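Local coordinates for extracellular protein containing a SCP domain (Bacillus anthracis, PDB 4IFA) that is of unknown function but is an extracellular protein with an SCP domain of the CAP superfamily, regarded as a vaccine candidate and possibly linked to virulence, at residues H253-D259 against V327-T333; E289-A293 against W305-H311; L62-W66 against V92-V96; S70-P74 against Q222-D226. All coordinates share one frame; numbering follows the deposited sequence. Where two conformers were deposited one is given.

In the fold
Contacts 1 and 2 belong to the SCP domain and share its sheet: strand 331-338 of contact 1 pairs with strand 286-293 of contact 2. Contact 3 lies in the N-terminal domain, its centre about 30 Å from those of both. Contact 4 bridges the two halves through helix 210-234, whose Ile224 touches Tyr332 of contact 1 and Trp305 of contact 2, while Gln223 meets Gln93 of contact 3. Contacts 2, 3 and 4 are largely buried, contact 1 only partly. Contact 3 is purely apolar and aromatic, whereas contact 2 adds hydrogen bonds to packing. Contact 1 runs from a buried hydroxyl pair to lysines at the surface. Contact 4, between the domains, relies on charge and amide groups.

Contact 1: H253-D259 against V327-T333; sequences HSKDMKD and VYDKFYT
Tyr328 and Phe331, which flank a tight turn, offer their rings to the lysines of helix 253-259. CG of Lys255 sits over the centre of the Tyr328 ring, 3.9 Å from its centroid, in a CH-pi contact, while CG of Lys258 meets the same ring at its edge. Lys258 bends at chi2 (79°) and again at chi4: CB stays over one face of Phe331, CD comes to 3.5 Å from Phe331 CE2, and NZ forms a salt bridge with Asp329 OD2 at 2.8 Å, on the anti lone pair. Lys255 instead stays extended until chi4 (51°), where the bend brings NZ to 2.9 Å from OD2 of Asp259, on its syn side. A water bound to Asp259 OD1 and Tyr328 OH also takes a weak bond from this ammonium. The turn is type II' and closes a beta hairpin of the SCP domain, whose sheet is sandwiched in the alpha-beta-alpha manner of the CAP superfamily: helix 244-260 covers this face, and helices 210-234 and 298-306 receive Tyr332 on the other. Deeper inside, Thr333 OG1 donates to Ser254 OG at 2.8 Å, and that serine hydroxyl is also hydrogen-bonded to Gly326 O. Beside them the selenomethionine Met257 lays CB against Phe331 CD1 at 3.7 Å, and its bent end carries CE to 3.5 Å from Thr333 OG1.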
loop_
_atom_site.group_PDB
_atom_site.type_symbol
_atom_site.label_atom_id
_atom_site.label_comp_id
_atom_site.label_asym_id
_atom_site.label_seq_id
_atom_site.Cartn_x
_atom_site.Cartn_y
_atom_site.Cartn_z
ATOM N N HIS A 253 -13.201 15.692 2.349
ATOM C CA HIS A 253 -13.215 15.247 3.740
ATOM C C HIS A 253 -11.805 15.155 4.309
ATOM O O HIS A 253 -11.546 15.568 5.454
ATOM C CB HIS A 253 -14.001 13.961 3.896
ATOM C CG HIS A 253 -14.249 13.607 5.317
ATOM N ND1 HIS A 253 -14.891 14.464 6.184
ATOM C CD2 HIS A 253 -13.858 12.548 6.057
ATOM C CE1 HIS A 253 -14.928 13.919 7.382
ATOM N NE2 HIS A 253 -14.324 12.753 7.334
ATOM N N SER A 254 -10.898 14.557 3.545
ATOM C CA SER A 254 -9.509 14.468 3.991
ATOM C C SER A 254 -8.922 15.859 4.288
ATOM O O SER A 254 -8.241 16.071 5.303
ATOM C CB SER A 254 -8.675 13.772 2.917
ATOM O OG SER A 254 -8.992 12.376 2.893
ATOM N N LYS A 255 -9.216 16.821 3.409
ATOM C CA LYS A 255 -8.740 18.197 3.571
ATOM C C LYS A 255 -9.364 18.857 4.807
ATOM O O LYS A 255 -8.679 19.557 5.564
ATOM C CB LYS A 255 -9.034 19.012 2.316
ATOM C CG LYS A 255 -8.616 20.481 2.396
ATOM C CD LYS A 255 -8.745 21.127 1.044
ATOM C CE LYS A 255 -8.810 22.653 1.119
ATOM N NZ LYS A 255 -7.773 23.309 1.891
ATOM N N ASP A 256 -10.654 18.630 5.019
ATOM C CA ASP A 256 -11.363 19.199 6.183
ATOM C C ASP A 256 -10.744 18.681 7.490
ATOM O O ASP A 256 -10.469 19.438 8.424
ATOM C CB ASP A 256 -12.841 18.848 6.061
ATOM C CG ASP A 256 -13.694 19.418 7.164
ATOM O OD1 ASP A 256 -13.378 20.528 7.662
ATOM O OD2 ASP A 256 -14.711 18.770 7.502
HETATM N N MSE A 257 -10.465 17.382 7.546
HETATM C CA MSE A 257 -9.825 16.799 8.748
HETATM C C MSE A 257 -8.456 17.395 9.042
HETATM O O MSE A 257 -8.139 17.714 10.186
HETATM C CB MSE A 257 -9.720 15.277 8.626
HETATM C CG MSE A 257 -11.060 14.560 8.720
HETATM SE SE MSE A 257 -10.881 12.612 8.809
HETATM C CE MSE A 257 -10.256 12.332 7.010
ATOM N N LYS A 258 -7.658 17.557 8.000
ATOM C CA LYS A 258 -6.305 18.117 8.135
ATOM C C LYS A 258 -6.401 19.567 8.567
ATOM O O LYS A 258 -5.779 19.994 9.557
ATOM C CB LYS A 258 -5.600 18.039 6.776
ATOM C CG LYS A 258 -4.241 18.780 6.601
ATOM C CD LYS A 258 -3.103 18.070 7.177
ATOM C CE LYS A 258 -1.782 18.864 7.081
ATOM N NZ LYS A 258 -1.358 19.059 5.665
ATOM N N ASP A 259 -7.209 20.335 7.846
ATOM C CA ASP A 259 -7.307 21.786 8.108
ATOM C C ASP A 259 -7.913 22.126 9.478
ATOM O O ASP A 259 -7.443 23.046 10.173
ATOM C CB ASP A 259 -8.170 22.458 7.047
ATOM C CG ASP A 259 -7.492 22.582 5.672
ATOM O OD1 ASP A 259 -6.287 22.315 5.534
ATOM O OD2 ASP A 259 -8.231 23.007 4.730
ATOM N N VAL A 327 -7.285 11.678 -0.991
ATOM C CA VAL A 327 -6.100 11.823 -0.140
ATOM C C VAL A 327 -5.676 13.281 -0.145
ATOM O O VAL A 327 -5.722 13.939 -1.182
ATOM C CB VAL A 327 -4.944 10.910 -0.636
ATOM C CG1 VAL A 327 -3.678 11.137 0.174
ATOM C CG2 VAL A 327 -5.394 9.410 -0.652
ATOM N N TYR A 328 -5.336 13.792 1.043
ATOM C CA TYR A 328 -4.841 15.148 1.222
ATOM C C TYR A 328 -3.717 15.048 2.247
ATOM O O TYR A 328 -3.951 14.686 3.398
ATOM C CB TYR A 328 -5.941 16.099 1.696
ATOM C CG TYR A 328 -5.540 17.539 1.678
ATOM C CD1 TYR A 328 -5.585 18.241 0.494
ATOM C CD2 TYR A 328 -5.090 18.163 2.821
ATOM C CE1 TYR A 328 -5.212 19.608 0.450
ATOM C CE2 TYR A 328 -4.729 19.505 2.796
ATOM C CZ TYR A 328 -4.790 20.209 1.602
ATOM O OH TYR A 328 -4.411 21.557 1.557
ATOM N N ASP A 329 -2.488 15.304 1.802
ATOM C CA ASP A 329 -1.291 15.058 2.603
ATOM C C ASP A 329 -1.376 13.606 3.121
ATOM O O ASP A 329 -1.546 12.703 2.310
ATOM C CB ASP A 329 -1.103 16.127 3.696
ATOM C CG ASP A 329 0.359 16.228 4.214
ATOM O OD1 ASP A 329 1.241 15.384 3.883
ATOM O OD2 ASP A 329 0.645 17.234 4.903
ATOM N N LYS A 330 -1.277 13.375 4.423
ATOM C CA LYS A 330 -1.378 12.012 4.947
ATOM C C LYS A 330 -2.719 11.704 5.578
ATOM O O LYS A 330 -2.788 10.972 6.544
ATOM C CB LYS A 330 -0.181 11.683 5.876
ATOM C CG LYS A 330 1.162 11.729 5.103
ATOM C CD LYS A 330 2.301 11.284 5.974
ATOM C CE LYS A 330 3.613 11.394 5.230
ATOM N NZ LYS A 330 4.776 11.223 6.159
ATOM N N PHE A 331 -3.800 12.263 4.997
ATOM C CA PHE A 331 -5.166 11.947 5.382
ATOM C C PHE A 331 -5.752 11.209 4.185
ATOM O O PHE A 331 -5.745 11.724 3.063
ATOM C CB PHE A 331 -5.965 13.230 5.738
ATOM C CG PHE A 331 -5.611 13.809 7.075
ATOM C CD1 PHE A 331 -6.438 13.618 8.184
ATOM C CD2 PHE A 331 -4.392 14.446 7.253
ATOM C CE1 PHE A 331 -6.061 14.089 9.412
ATOM C CE2 PHE A 331 -4.032 14.942 8.493
ATOM C CZ PHE A 331 -4.873 14.728 9.552
ATOM N N TYR A 332 -6.252 10.013 4.453
ATOM C CA TYR A 332 -6.741 9.086 3.445
ATOM C C TYR A 332 -8.169 8.699 3.716
ATOM O O TYR A 332 -8.516 8.292 4.836
ATOM C CB TYR A 332 -5.907 7.779 3.511
ATOM C CG TYR A 332 -4.394 7.970 3.521
ATOM C CD1 TYR A 332 -3.651 7.921 2.338
ATOM C CD2 TYR A 332 -3.705 8.156 4.704
ATOM C CE1 TYR A 332 -2.293 8.061 2.328
ATOM C CE2 TYR A 332 -2.309 8.317 4.695
ATOM C CZ TYR A 332 -1.612 8.261 3.515
ATOM O OH TYR A 332 -0.243 8.426 3.497
ATOM N N THR A 333 -9.038 8.875 2.705
ATOM C CA THR A 333 -10.446 8.553 2.836
ATOM C C THR A 333 -10.945 7.699 1.685
ATOM O O THR A 333 -10.770 8.054 0.528
ATOM C CB THR A 333 -11.297 9.858 2.858
ATOM O OG1 THR A 333 -10.923 10.669 3.981
ATOM C CG2 THR A 333 -12.790 9.600 2.951
HETATM O O HOH W 1 -5.174 23.203 3.396
#

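Contact 2: E289-A293 against W305-H311; sequences ENIAA and WLNSEGH
Trp305 meets strand 289-293 with both an edge and a face of its indole. At the edge, NE1 donates to Ile291 O over 2.9 Å in an almost straight bond (172°). The carbonyl oxygen lies in the indole plane, but the N-H reaches it from above the carbonyl plane, 79° out of it, and so uses no lone pair. Over one face, CB of Asn290 stands 3.7 Å from the centroid of the five-membered ring of Trp305, a CH-pi contact. Ala292 CB adds an apolar contact to Trp305 CZ2 at 3.5 Å. Beyond its CB, Asn290 carries its amide to the start of the next helix: ND2 donates to His311 O at 3.1 Å, while OD1 lies 3.5 Å from His311 CD2, the amide and imidazole planes being turned 54° apart. The next shell fixes these groups. Both ends of the Asn290 amide have further partners, ND2 giving a bond to Gln334 OE1 and OD1 receiving one from Asn314, which holds the amide against rotation. The imidazole is steadied by Ser308, whose OG is 2.7 Å from His311 ND1; this serine occupies the N-cap position but makes no capping bond. Ile224 of helix 210-234 packs at the six-membered end of the indole. The contact packs helices 298-306 and 309-315 against edge strand 286-293 of the SCP sheet. Glu289-Asn290 and Gly310-His311-Arg312 match sequence signatures of bacterial SCP domains, and Glu289, directed away toward His265 and Arg276, is consistent with the glutamate of the CAP-family groove, though no activity is established here.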
loop_
_atom_site.group_PDB
_atom_site.type_symbol
_atom_site.label_atom_id
_atom_site.label_comp_id
_atom_site.label_asym_id
_atom_site.label_seq_id
_atom_site.Cartn_x
_atom_site.Cartn_y
_atom_site.Cartn_z
ATOM N N GLU A 289 -17.616 4.517 4.740
ATOM C CA GLU A 289 -16.369 5.280 4.746
ATOM C C GLU A 289 -15.299 4.668 5.623
ATOM O O GLU A 289 -15.590 4.259 6.732
ATOM C CB GLU A 289 -16.632 6.688 5.268
ATOM C CG GLU A 289 -15.401 7.569 5.514
ATOM C CD GLU A 289 -15.822 8.992 5.824
ATOM O OE1 GLU A 289 -16.132 9.286 7.008
ATOM O OE2 GLU A 289 -15.869 9.783 4.870
ATOM N N ASN A 290 -14.059 4.669 5.110
ATOM C CA ASN A 290 -12.894 4.378 5.924
ATOM C C ASN A 290 -12.000 5.622 5.894
ATOM O O ASN A 290 -11.739 6.162 4.835
ATOM C CB ASN A 290 -12.066 3.185 5.407
ATOM C CG ASN A 290 -12.732 1.868 5.624
ATOM O OD1 ASN A 290 -13.569 1.717 6.515
ATOM N ND2 ASN A 290 -12.317 0.848 4.845
ATOM N N ILE A 291 -11.496 6.009 7.059
ATOM C CA ILE A 291 -10.573 7.128 7.210
ATOM C C ILE A 291 -9.293 6.671 7.909
ATOM O O ILE A 291 -9.289 5.738 8.714
ATOM C CB ILE A 291 -11.206 8.371 7.947
ATOM C CG1 ILE A 291 -11.902 7.949 9.229
ATOM C CG2 ILE A 291 -12.165 9.107 6.992
ATOM C CD1 ILE A 291 -12.428 9.163 10.066
ATOM N N ALA A 292 -8.181 7.314 7.530
ATOM C CA ALA A 292 -6.870 7.059 8.117
ATOM C C ALA A 292 -6.046 8.320 8.090
ATOM O O ALA A 292 -6.207 9.165 7.217
ATOM C CB ALA A 292 -6.128 5.997 7.300
ATOM N N ALA A 293 -5.159 8.450 9.061
ATOM C CA ALA A 293 -4.248 9.585 9.104
ATOM C C ALA A 293 -2.855 9.187 9.585
ATOM O O ALA A 293 -2.687 8.420 10.519
ATOM C CB ALA A 293 -4.790 10.695 10.029
ATOM N N TRP A 305 -6.349 -0.503 7.410
ATOM C CA TRP A 305 -7.784 -0.779 7.273
ATOM C C TRP A 305 -8.093 -2.276 7.231
ATOM O O TRP A 305 -9.030 -2.774 7.871
ATOM C CB TRP A 305 -8.393 -0.097 6.053
ATOM C CG TRP A 305 -8.408 1.395 6.140
ATOM C CD1 TRP A 305 -8.661 2.136 7.265
ATOM C CD2 TRP A 305 -8.276 2.342 5.058
ATOM N NE1 TRP A 305 -8.658 3.475 6.961
ATOM C CE2 TRP A 305 -8.418 3.633 5.621
ATOM C CE3 TRP A 305 -8.010 2.236 3.697
ATOM C CZ2 TRP A 305 -8.312 4.785 4.834
ATOM C CZ3 TRP A 305 -7.872 3.369 2.950
ATOM C CH2 TRP A 305 -8.058 4.620 3.512
ATOM N N LEU A 306 -7.299 -3.030 6.487
ATOM C CA LEU A 306 -7.498 -4.497 6.378
ATOM C C LEU A 306 -7.418 -5.157 7.734
ATOM O O LEU A 306 -8.145 -6.124 8.024
ATOM C CB LEU A 306 -6.433 -5.099 5.466
ATOM C CG LEU A 306 -6.534 -6.581 5.119
ATOM C CD1 LEU A 306 -7.783 -6.842 4.294
ATOM C CD2 LEU A 306 -5.257 -7.066 4.416
ATOM N N ASN A 307 -6.540 -4.633 8.593
ATOM C CA ASN A 307 -6.312 -5.182 9.924
ATOM C C ASN A 307 -7.149 -4.608 11.068
ATOM O O ASN A 307 -6.885 -4.888 12.235
ATOM C CB ASN A 307 -4.824 -5.090 10.251
ATOM C CG ASN A 307 -4.034 -6.147 9.549
ATOM O OD1 ASN A 307 -4.071 -7.295 9.980
ATOM N ND2 ASN A 307 -3.288 -5.777 8.493
ATOM N N SER A 308 -8.228 -3.929 10.701
ATOM C CA SER A 308 -9.170 -3.347 11.699
ATOM C C SER A 308 -10.573 -3.856 11.374
ATOM O O SER A 308 -11.046 -3.629 10.255
ATOM C CB SER A 308 -9.121 -1.843 11.581
ATOM O OG SER A 308 -10.216 -1.254 12.316
ATOM N N GLU A 309 -11.271 -4.473 12.329
ATOM C CA GLU A 309 -12.576 -5.081 12.042
ATOM C C GLU A 309 -13.580 -4.156 11.362
ATOM O O GLU A 309 -14.236 -4.551 10.403
ATOM C CB GLU A 309 -13.238 -5.669 13.298
ATOM C CG GLU A 309 -12.542 -6.884 13.879
ATOM C CD GLU A 309 -12.837 -8.211 13.139
ATOM O OE1 GLU A 309 -13.157 -8.233 11.918
ATOM O OE2 GLU A 309 -12.686 -9.274 13.808
ATOM N N GLY A 310 -13.727 -2.941 11.882
ATOM C CA GLY A 310 -14.742 -2.037 11.349
ATOM C C GLY A 310 -14.468 -1.587 9.939
ATOM O O GLY A 310 -15.384 -1.445 9.096
ATOM N N HIS A 311 -13.205 -1.331 9.669
ATOM C CA HIS A 311 -12.814 -0.872 8.346
ATOM C C HIS A 311 -12.878 -2.009 7.328
ATOM O O HIS A 311 -13.240 -1.850 6.156
ATOM C CB HIS A 311 -11.413 -0.273 8.392
ATOM C CG HIS A 311 -11.283 0.870 9.345
ATOM N ND1 HIS A 311 -11.045 0.712 10.688
ATOM C CD2 HIS A 311 -11.343 2.204 9.126
ATOM C CE1 HIS A 311 -10.978 1.902 11.264
ATOM N NE2 HIS A 311 -11.131 2.828 10.330
#

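Contact 3: L62-W66 against V92-V96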
loop_
_atom_site.group_PDB
_atom_site.type_symbol
_atom_site.label_atom_id
_atom_site.label_comp_id
_atom_site.label_asym_id
_atom_site.label_seq_id
_atom_site.Cartn_x
_atom_site.Cartn_y
_atom_site.Cartn_z
ATOM N N LEU A 62 15.093 -2.418 -15.445
ATOM C CA LEU A 62 13.686 -2.609 -15.085
ATOM C C LEU A 62 12.851 -2.504 -16.354
ATOM O O LEU A 62 12.043 -3.398 -16.642
ATOM C CB LEU A 62 13.255 -1.581 -14.045
ATOM C CG LEU A 62 11.791 -1.623 -13.633
ATOM C CD1 LEU A 62 11.381 -3.011 -13.038
ATOM C CD2 LEU A 62 11.529 -0.542 -12.614
ATOM N N LEU A 63 13.123 -1.480 -17.173
ATOM C CA LEU A 63 12.369 -1.308 -18.426
ATOM C C LEU A 63 12.525 -2.537 -19.350
ATOM O O LEU A 63 11.566 -2.997 -19.955
ATOM C CB LEU A 63 12.810 -0.020 -19.125
ATOM C CG LEU A 63 11.979 0.480 -20.290
ATOM C CD1 LEU A 63 10.573 0.743 -19.817
ATOM C CD2 LEU A 63 12.610 1.730 -20.813
ATOM N N ALA A 64 13.753 -3.054 -19.480
ATOM C CA ALA A 64 14.021 -4.239 -20.300
ATOM C C ALA A 64 13.318 -5.511 -19.862
ATOM O O ALA A 64 12.838 -6.275 -20.703
ATOM C CB ALA A 64 15.537 -4.514 -20.326
ATOM N N LYS A 65 13.284 -5.737 -18.547
ATOM C CA LYS A 65 12.762 -6.967 -17.952
ATOM C C LYS A 65 11.246 -6.922 -17.718
ATOM O O LYS A 65 10.570 -7.943 -17.880
ATOM C CB LYS A 65 13.485 -7.245 -16.620
ATOM C CG LYS A 65 15.020 -7.404 -16.648
ATOM C CD LYS A 65 15.464 -8.720 -17.140
ATOM C CE LYS A 65 16.994 -8.790 -17.362
ATOM N NZ LYS A 65 17.841 -8.635 -16.140
ATOM N N TRP A 66 10.726 -5.760 -17.305
ATOM C CA TRP A 66 9.284 -5.577 -17.001
ATOM C C TRP A 66 8.434 -4.845 -18.038
ATOM O O TRP A 66 7.198 -4.872 -17.963
ATOM C CB TRP A 66 9.106 -4.884 -15.619
ATOM C CG TRP A 66 8.527 -5.774 -14.565
ATOM C CD1 TRP A 66 7.217 -5.853 -14.205
ATOM C CD2 TRP A 66 9.230 -6.738 -13.761
ATOM N NE1 TRP A 66 7.061 -6.790 -13.254
ATOM C CE2 TRP A 66 8.269 -7.349 -12.933
ATOM C CE3 TRP A 66 10.569 -7.122 -13.634
ATOM C CZ2 TRP A 66 8.590 -8.361 -12.020
ATOM C CZ3 TRP A 66 10.889 -8.115 -12.712
ATOM C CH2 TRP A 66 9.911 -8.703 -11.913
ATOM N N VAL A 92 2.635 -5.230 -9.211
ATOM C CA VAL A 92 3.833 -4.766 -8.562
ATOM C C VAL A 92 4.039 -3.298 -8.935
ATOM O O VAL A 92 3.608 -2.840 -10.014
ATOM C CB VAL A 92 5.078 -5.600 -8.936
ATOM C CG1 VAL A 92 5.336 -5.609 -10.403
ATOM C CG2 VAL A 92 6.331 -5.121 -8.177
ATOM N N GLN A 93 4.621 -2.560 -8.000
ATOM C CA GLN A 93 5.035 -1.172 -8.267
ATOM C C GLN A 93 6.443 -1.016 -7.740
ATOM O O GLN A 93 6.801 -1.498 -6.659
ATOM C CB GLN A 93 4.052 -0.174 -7.629
ATOM C CG GLN A 93 3.842 -0.338 -6.140
ATOM C CD GLN A 93 2.755 0.587 -5.578
ATOM O OE1 GLN A 93 1.628 0.563 -6.071
ATOM N NE2 GLN A 93 3.067 1.357 -4.529
ATOM N N PHE A 94 7.295 -0.411 -8.564
ATOM C CA PHE A 94 8.732 -0.192 -8.277
ATOM C C PHE A 94 8.984 1.281 -8.047
ATOM O O PHE A 94 8.408 2.124 -8.731
ATOM C CB PHE A 94 9.614 -0.636 -9.452
ATOM C CG PHE A 94 9.558 -2.105 -9.791
ATOM C CD1 PHE A 94 10.498 -2.985 -9.265
ATOM C CD2 PHE A 94 8.583 -2.613 -10.638
ATOM C CE1 PHE A 94 10.496 -4.336 -9.593
ATOM C CE2 PHE A 94 8.569 -3.977 -10.976
ATOM C CZ PHE A 94 9.524 -4.837 -10.450
ATOM N N GLY A 95 9.844 1.599 -7.105
ATOM C CA GLY A 95 10.242 2.990 -6.860
ATOM C C GLY A 95 11.615 3.236 -7.448
ATOM O O GLY A 95 12.595 2.515 -7.111
ATOM N N VAL A 96 11.711 4.260 -8.311
ATOM C CA VAL A 96 12.914 4.645 -9.032
ATOM C C VAL A 96 13.361 6.043 -8.605
ATOM O O VAL A 96 12.579 7.007 -8.662
ATOM C CB VAL A 96 12.631 4.600 -10.557
ATOM C CG1 VAL A 96 13.798 5.090 -11.353
ATOM C CG2 VAL A 96 12.234 3.203 -11.028
#
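Phe94 projects from strand 92-96 as a flat knob into a hollow formed by Leu62 and Trp66, residues one turn apart on helix 62-66. The leucine supplies one wall: its CD1 methyl stands almost on the ring normal, 6° off, and 3.5 Å from the Phe94 centroid. The other methyl, CD2, lies on the same side, displaced toward the root of the ring, 3.7 Å from Phe94 CB, and reaches CG2 of Val96 at 4.1 Å; the fork thus lies flat along one face. On the opposite face of Phe94, CG2 of Val92 from the same strand lies nearer the rim, and the ring is thereby held between two aliphatic branches. Trp66 closes the end of the hollow in a T-shaped stack. The edge of Phe94 points at the indole face with CZ 3.7 Å from Trp66 CE2, the planes are 71° apart, and the five-membered ring of Trp66 lies 5.0 Å from Phe94, centroid to centroid. The second branch of Val92 fills the angle beside the stack, CG1 coming within 3.5 Å of Trp66 NE1. To present its face in this way Trp66 adopts a chi1 of -111°, well away from a staggered value. No hydrogen bond crosses the interface, and the two segments meet through apolar and aromatic packing. Strand 92-97 runs between strands 80-84 and 100-106 of the antiparallel sheet, and helix 59-66 lies over its face, nearly antiparallel to the strand, with Leu62 also touching Trp82 and Val101, and Trp66 packed on Val51 and Met54 of helix 51-54 and edge-to-face with Tyr84.

Contact 4: S70-P74 against Q222-D226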
loop_
_atom_site.group_PDB
_atom_site.type_symbol
_atom_site.label_atom_id
_atom_site.label_comp_id
_atom_site.label_asym_id
_atom_site.label_seq_id
_atom_site.Cartn_x
_atom_site.Cartn_y
_atom_site.Cartn_z
ATOM N N SER A 70 2.437 1.032 -16.441
ATOM C CA SER A 70 1.139 1.608 -16.782
ATOM C C SER A 70 1.131 3.092 -16.453
ATOM O O SER A 70 0.757 3.930 -17.290
ATOM C CB SER A 70 0.047 0.931 -15.960
ATOM O OG SER A 70 0.237 -0.473 -15.951
ATOM N N ARG A 71 1.601 3.399 -15.242
ATOM C CA ARG A 71 1.585 4.759 -14.664
ATOM C C ARG A 71 2.961 5.033 -14.054
ATOM O O ARG A 71 3.592 4.114 -13.515
ATOM C CB ARG A 71 0.606 4.867 -13.437
ATOM C CG ARG A 71 -0.822 4.707 -13.717
ATOM C CD ARG A 71 -1.671 5.501 -12.729
ATOM N NE ARG A 71 -1.341 5.264 -11.325
ATOM C CZ ARG A 71 -1.646 4.144 -10.676
ATOM N NH1 ARG A 71 -1.347 4.006 -9.390
ATOM N NH2 ARG A 71 -2.263 3.157 -11.299
ATOM N N ILE A 72 3.371 6.295 -14.086
ATOM C CA ILE A 72 4.539 6.788 -13.341
ATOM C C ILE A 72 4.013 7.985 -12.538
ATOM O O ILE A 72 3.377 8.895 -13.107
ATOM C CB ILE A 72 5.720 7.201 -14.208
ATOM C CG1 ILE A 72 6.296 5.973 -14.926
ATOM C CG2 ILE A 72 6.803 7.825 -13.312
ATOM C CD1 ILE A 72 7.375 6.323 -16.002
ATOM N N GLU A 73 4.267 7.994 -11.233
ATOM C CA GLU A 73 3.761 9.051 -10.352
ATOM C C GLU A 73 4.721 9.272 -9.183
ATOM O O GLU A 73 5.368 8.325 -8.741
ATOM C CB GLU A 73 2.366 8.683 -9.850
ATOM C CG GLU A 73 2.274 7.359 -9.064
ATOM C CD GLU A 73 0.910 6.697 -9.108
ATOM O OE1 GLU A 73 0.016 7.153 -9.867
ATOM O OE2 GLU A 73 0.741 5.698 -8.377
ATOM N N PRO A 74 4.799 10.510 -8.670
ATOM C CA PRO A 74 5.739 10.771 -7.584
ATOM C C PRO A 74 5.317 10.212 -6.249
ATOM O O PRO A 74 4.127 10.008 -6.022
ATOM C CB PRO A 74 5.762 12.308 -7.505
ATOM C CG PRO A 74 4.461 12.735 -8.039
ATOM C CD PRO A 74 4.083 11.728 -9.083
ATOM N N GLN A 222 -5.083 6.251 -6.434
ATOM C CA GLN A 222 -5.210 5.147 -7.391
ATOM C C GLN A 222 -4.617 3.853 -6.839
ATOM O O GLN A 222 -5.165 2.782 -7.031
ATOM C CB GLN A 222 -4.582 5.485 -8.740
ATOM C CG GLN A 222 -4.823 4.375 -9.744
ATOM C CD GLN A 222 -6.269 4.223 -10.134
ATOM O OE1 GLN A 222 -7.005 5.207 -10.237
ATOM N NE2 GLN A 222 -6.679 2.989 -10.389
ATOM N N GLN A 223 -3.513 3.938 -6.126
ATOM C CA GLN A 223 -2.931 2.716 -5.507
ATOM C C GLN A 223 -3.931 2.117 -4.518
ATOM O O GLN A 223 -4.163 0.909 -4.520
ATOM C CB GLN A 223 -1.596 2.987 -4.835
ATOM C CG GLN A 223 -0.517 3.409 -5.815
ATOM C CD GLN A 223 0.736 3.788 -5.142
ATOM O OE1 GLN A 223 1.053 3.389 -4.035
ATOM N NE2 GLN A 223 1.538 4.554 -5.873
ATOM N N ILE A 224 -4.534 2.940 -3.660
ATOM C CA ILE A 224 -5.518 2.397 -2.734
ATOM C C ILE A 224 -6.644 1.735 -3.518
ATOM O O ILE A 224 -7.155 0.674 -3.110
ATOM C CB ILE A 224 -6.059 3.486 -1.757
ATOM C CG1 ILE A 224 -4.983 3.839 -0.739
ATOM C CG2 ILE A 224 -7.362 3.003 -1.056
ATOM C CD1 ILE A 224 -5.294 5.129 0.081
ATOM N N PHE A 225 -7.147 2.379 -4.553
ATOM C CA PHE A 225 -8.201 1.785 -5.375
ATOM C C PHE A 225 -7.856 0.411 -5.935
ATOM O O PHE A 225 -8.569 -0.573 -5.704
ATOM C CB PHE A 225 -8.627 2.751 -6.476
ATOM C CG PHE A 225 -9.604 2.176 -7.433
ATOM C CD1 PHE A 225 -10.973 2.079 -7.110
ATOM C CD2 PHE A 225 -9.197 1.703 -8.662
ATOM C CE1 PHE A 225 -11.882 1.521 -8.010
ATOM C CE2 PHE A 225 -10.116 1.150 -9.552
ATOM C CZ PHE A 225 -11.456 1.071 -9.224
ATOM N N ASP A 226 -6.747 0.329 -6.636
ATOM C CA ASP A 226 -6.352 -0.948 -7.225
ATOM C C ASP A 226 -6.089 -2.016 -6.162
ATOM O O ASP A 226 -6.467 -3.182 -6.341
ATOM C CB ASP A 226 -5.091 -0.777 -8.067
ATOM C CG ASP A 226 -5.324 -0.067 -9.356
ATOM O OD1 ASP A 226 -6.436 -0.120 -9.908
ATOM O OD2 ASP A 226 -4.347 0.535 -9.904
HETATM O O HOH W 2 -2.154 1.396 -8.690
#
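Arg71 and Glu73, on the edge strand 71-74 of the N-terminal sheet, reach across to Gln222, Gln223 and Asp226 on helix 222-226, and with Asp226 the first two form a salt-bridge network between the domains. A classic beta bulge, with Ser70 and Arg71 both opposite Val83, begins the strand. The tight part centres on Glu73. Arg71 grips it side-on: NE bonds to Glu73 OE1 at 2.7 Å, nearly straight at 176°, though from above the carboxylate plane, and NH1 reaches OE2 on its syn side. That same OE2 takes a second bond on its anti side, from Gln223 NE2 at 2.9 Å, with the amide and carboxylate planes only 24° apart. Two donors on one oxygen would be expected to favour the ionised carboxylate. The Gln223 amide is held at both its atoms, since OE1 accepts from Gln93 NE2. In the conformer of Gln222 described, one of two, CG lies over the guanidinium face of Arg71. Toward Asp226 the contact slackens: Arg71 NH2 is 3.6 Å from Asp226 OD2, a long salt bridge whose planes are turned 47° apart, and Asn85 is the stronger partner of that aspartate. A water spans this looser side, accepting from Arg71 NH1 at 2.8 Å and donating to Asp226 OD2 at 2.7 Å.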